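Local structure of N-acylhomoserine lactone dependent regulatory protein (Burkholderia cenocepacia, 5L10) at residues A[94-99]-A[104-109]. The protein probably acts as a LuxR-family transcription factor, binding DNA in response to N-acylhomoserine lactones, the present chain being its autoinducer-binding domain. Residues are numbered along the deposited sequence; the frame is centred on the assembly and turned at random.
Sequences WNAFDE and AFWHDA
Phe97 N donates to Asn95 OD1 over 2.8 Å, closing an Asx turn around Ala96, which packs on Trp106 of helix 103-111. The Asx turn overlaps a type I beta turn from Asn95 to Asp98, and together they lead the chain off strand 92-95, an outermost strand of the antiparallel sheet in this autoinducer-binding domain. Asparagine suits the corner because its short amide carbonyl reaches, in its own plane, the N-H two residues on.

Trp106 carries most of the contact from the helix side. Ala96 is small enough to let the indole close to the backbone: Ala96 CB lies 3.7 Å from Trp106 CE3 and also faces Ala109 CB at 4.4 Å. The six-membered rings of Trp94 and Trp106 lie obliquely, planes 45° apart and centroids 5.2 Å apart, with the CZ3/CH2 corner of Trp106 against Trp94 CE3 and CD2; Trp94 NE1 is hydrogen-bonded to Ser119 OG on the neighbouring strand 116-123, so the buried indole N-H is paired. Pro80 and Ile81 of helix 80-87 add further apolar cover to Trp106.

Glu99 serves with both halves of its side chain. Its CB makes a CH-pi contact, 3.6 Å from the centroid of the Trp106 five-membered ring, while Phe105 CD2 lies over the opposite face of the indole. The Glu99 chain then bends at chi2 (-62°), carrying the carboxylate back to the strand, where OE2 accepts from Asn95 N at 3.3 Å through its anti lone pair.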
loop_
_atom_site.group_PDB
_atom_site.type_symbol
_atom_site.label_atom_id
_atom_site.label_comp_id
_atom_site.label_asym_id
_atom_site.label_seq_id
_atom_site.Cartn_x
_atom_site.Cartn_y
_atom_site.Cartn_z
ATOM N N TRP A 94 -12.093 7.111 11.938
ATOM C CA TRP A 94 -12.601 8.321 12.563
ATOM C C TRP A 94 -14.124 8.343 12.539
ATOM O O TRP A 94 -14.767 7.660 11.738
ATOM C CB TRP A 94 -12.030 9.578 11.891
ATOM C CG TRP A 94 -12.109 9.577 10.396
ATOM C CD1 TRP A 94 -11.124 9.217 9.523
ATOM C CD2 TRP A 94 -13.228 9.972 9.594
ATOM N NE1 TRP A 94 -11.562 9.360 8.227
ATOM C CE2 TRP A 94 -12.851 9.823 8.244
ATOM C CE3 TRP A 94 -14.515 10.434 9.887
ATOM C CZ2 TRP A 94 -13.713 10.123 7.190
ATOM C CZ3 TRP A 94 -15.367 10.730 8.841
ATOM C CH2 TRP A 94 -14.965 10.570 7.509
ATOM N N ASN A 95 -14.684 9.150 13.445
ATOM C CA ASN A 95 -16.122 9.325 13.623
ATOM C C ASN A 95 -16.399 10.815 13.752
ATOM O O ASN A 95 -15.942 11.447 14.709
ATOM C CB ASN A 95 -16.617 8.570 14.864
ATOM C CG ASN A 95 -18.130 8.665 15.066
ATOM O OD1 ASN A 95 -18.747 9.710 14.851
ATOM N ND2 ASN A 95 -18.727 7.563 15.497
ATOM N N ALA A 96 -17.167 11.367 12.810
ATOM C CA ALA A 96 -17.391 12.811 12.786
ATOM C C ALA A 96 -18.051 13.315 14.064
ATOM O O ALA A 96 -17.832 14.465 14.458
ATOM C CB ALA A 96 -18.229 13.190 11.564
ATOM N N PHE A 97 -18.852 12.482 14.730
ATOM C CA PHE A 97 -19.489 12.910 15.971
ATOM C C PHE A 97 -18.565 12.826 17.178
ATOM O O PHE A 97 -18.897 13.382 18.228
ATOM C CB PHE A 97 -20.746 12.076 16.249
ATOM C CG PHE A 97 -21.820 12.226 15.206
ATOM C CD1 PHE A 97 -22.568 13.392 15.119
ATOM C CD2 PHE A 97 -22.092 11.194 14.322
ATOM C CE1 PHE A 97 -23.556 13.528 14.161
ATOM C CE2 PHE A 97 -23.078 11.325 13.363
ATOM C CZ PHE A 97 -23.810 12.492 13.282
ATOM N N ASP A 98 -17.408 12.172 17.053
ATOM C CA ASP A 98 -16.580 11.826 18.202
ATOM C C ASP A 98 -15.159 12.375 18.109
ATOM O O ASP A 98 -14.281 11.917 18.845
ATOM C CB ASP A 98 -16.541 10.308 18.369
ATOM C CG ASP A 98 -16.877 9.870 19.773
ATOM O OD1 ASP A 98 -16.271 10.401 20.728
ATOM O OD2 ASP A 98 -17.757 8.996 19.918
ATOM N N GLU A 99 -14.911 13.338 17.237
ATOM C CA GLU A 99 -13.524 13.772 17.155
ATOM C C GLU A 99 -13.323 15.096 17.884
ATOM O O GLU A 99 -14.206 15.961 17.875
ATOM C CB GLU A 99 -13.084 13.929 15.696
ATOM C CG GLU A 99 -13.049 12.631 14.892
ATOM C CD GLU A 99 -12.065 11.606 15.441
ATOM O OE1 GLU A 99 -11.006 12.008 15.966
ATOM O OE2 GLU A 99 -12.354 10.395 15.344
ATOM N N ALA A 104 -15.685 23.064 13.140
ATOM C CA ALA A 104 -16.327 23.417 11.877
ATOM C C ALA A 104 -16.163 22.313 10.840
ATOM O O ALA A 104 -17.084 22.044 10.061
ATOM C CB ALA A 104 -15.759 24.732 11.347
ATOM N N PHE A 105 -15.000 21.660 10.816
ATOM C CA PHE A 105 -14.751 20.619 9.824
ATOM C C PHE A 105 -15.700 19.443 10.016
ATOM O O PHE A 105 -16.431 19.056 9.096
ATOM C CB PHE A 105 -13.293 20.163 9.910
ATOM C CG PHE A 105 -12.938 19.060 8.955
ATOM C CD1 PHE A 105 -12.493 19.350 7.676
ATOM C CD2 PHE A 105 -13.033 17.732 9.341
ATOM C CE1 PHE A 105 -12.153 18.337 6.798
ATOM C CE2 PHE A 105 -12.696 16.714 8.466
ATOM C CZ PHE A 105 -12.255 17.018 7.194
ATOM N N TRP A 106 -15.707 18.863 11.217
ATOM C CA TRP A 106 -16.545 17.699 11.476
ATOM C C TRP A 106 -18.031 18.038 11.418
ATOM O O TRP A 106 -18.848 17.168 11.093
ATOM C CB TRP A 106 -16.181 17.092 12.830
ATOM C CG TRP A 106 -14.783 16.543 12.879
ATOM C CD1 TRP A 106 -13.756 16.975 13.671
ATOM C CD2 TRP A 106 -14.258 15.461 12.098
ATOM N NE1 TRP A 106 -12.628 16.226 13.432
ATOM C CE2 TRP A 106 -12.910 15.289 12.473
ATOM C CE3 TRP A 106 -14.798 14.621 11.119
ATOM C CZ2 TRP A 106 -12.095 14.313 11.901
ATOM C CZ3 TRP A 106 -13.987 13.653 10.553
ATOM C CH2 TRP A 106 -12.651 13.506 10.946
ATOM N N HIS A 107 -18.398 19.286 11.729
ATOM C CA HIS A 107 -19.794 19.708 11.625
ATOM C C HIS A 107 -20.317 19.521 10.206
ATOM O O HIS A 107 -21.368 18.908 9.991
ATOM C CB HIS A 107 -19.924 21.168 12.066
ATOM C CG HIS A 107 -21.233 21.804 11.710
ATOM N ND1 HIS A 107 -22.362 21.672 12.490
ATOM C CD2 HIS A 107 -21.587 22.591 10.666
ATOM C CE1 HIS A 107 -23.357 22.344 11.938
ATOM N NE2 HIS A 107 -22.914 22.910 10.830
ATOM N N ASP A 108 -19.578 20.033 9.220
ATOM C CA ASP A 108 -19.993 19.899 7.828
ATOM C C ASP A 108 -19.927 18.447 7.362
ATOM O O ASP A 108 -20.790 17.994 6.603
ATOM C CB ASP A 108 -19.127 20.795 6.945
ATOM C CG ASP A 108 -19.439 22.265 7.127
ATOM O OD1 ASP A 108 -20.638 22.614 7.185
ATOM O OD2 ASP A 108 -18.492 23.075 7.216
ATOM N N ALA A 109 -18.911 17.704 7.808
ATOM C CA ALA A 109 -18.803 16.294 7.446
ATOM C C ALA A 109 -20.018 15.507 7.929
ATOM O O ALA A 109 -20.649 14.778 7.155
ATOM C CB ALA A 109 -17.513 15.707 8.020
#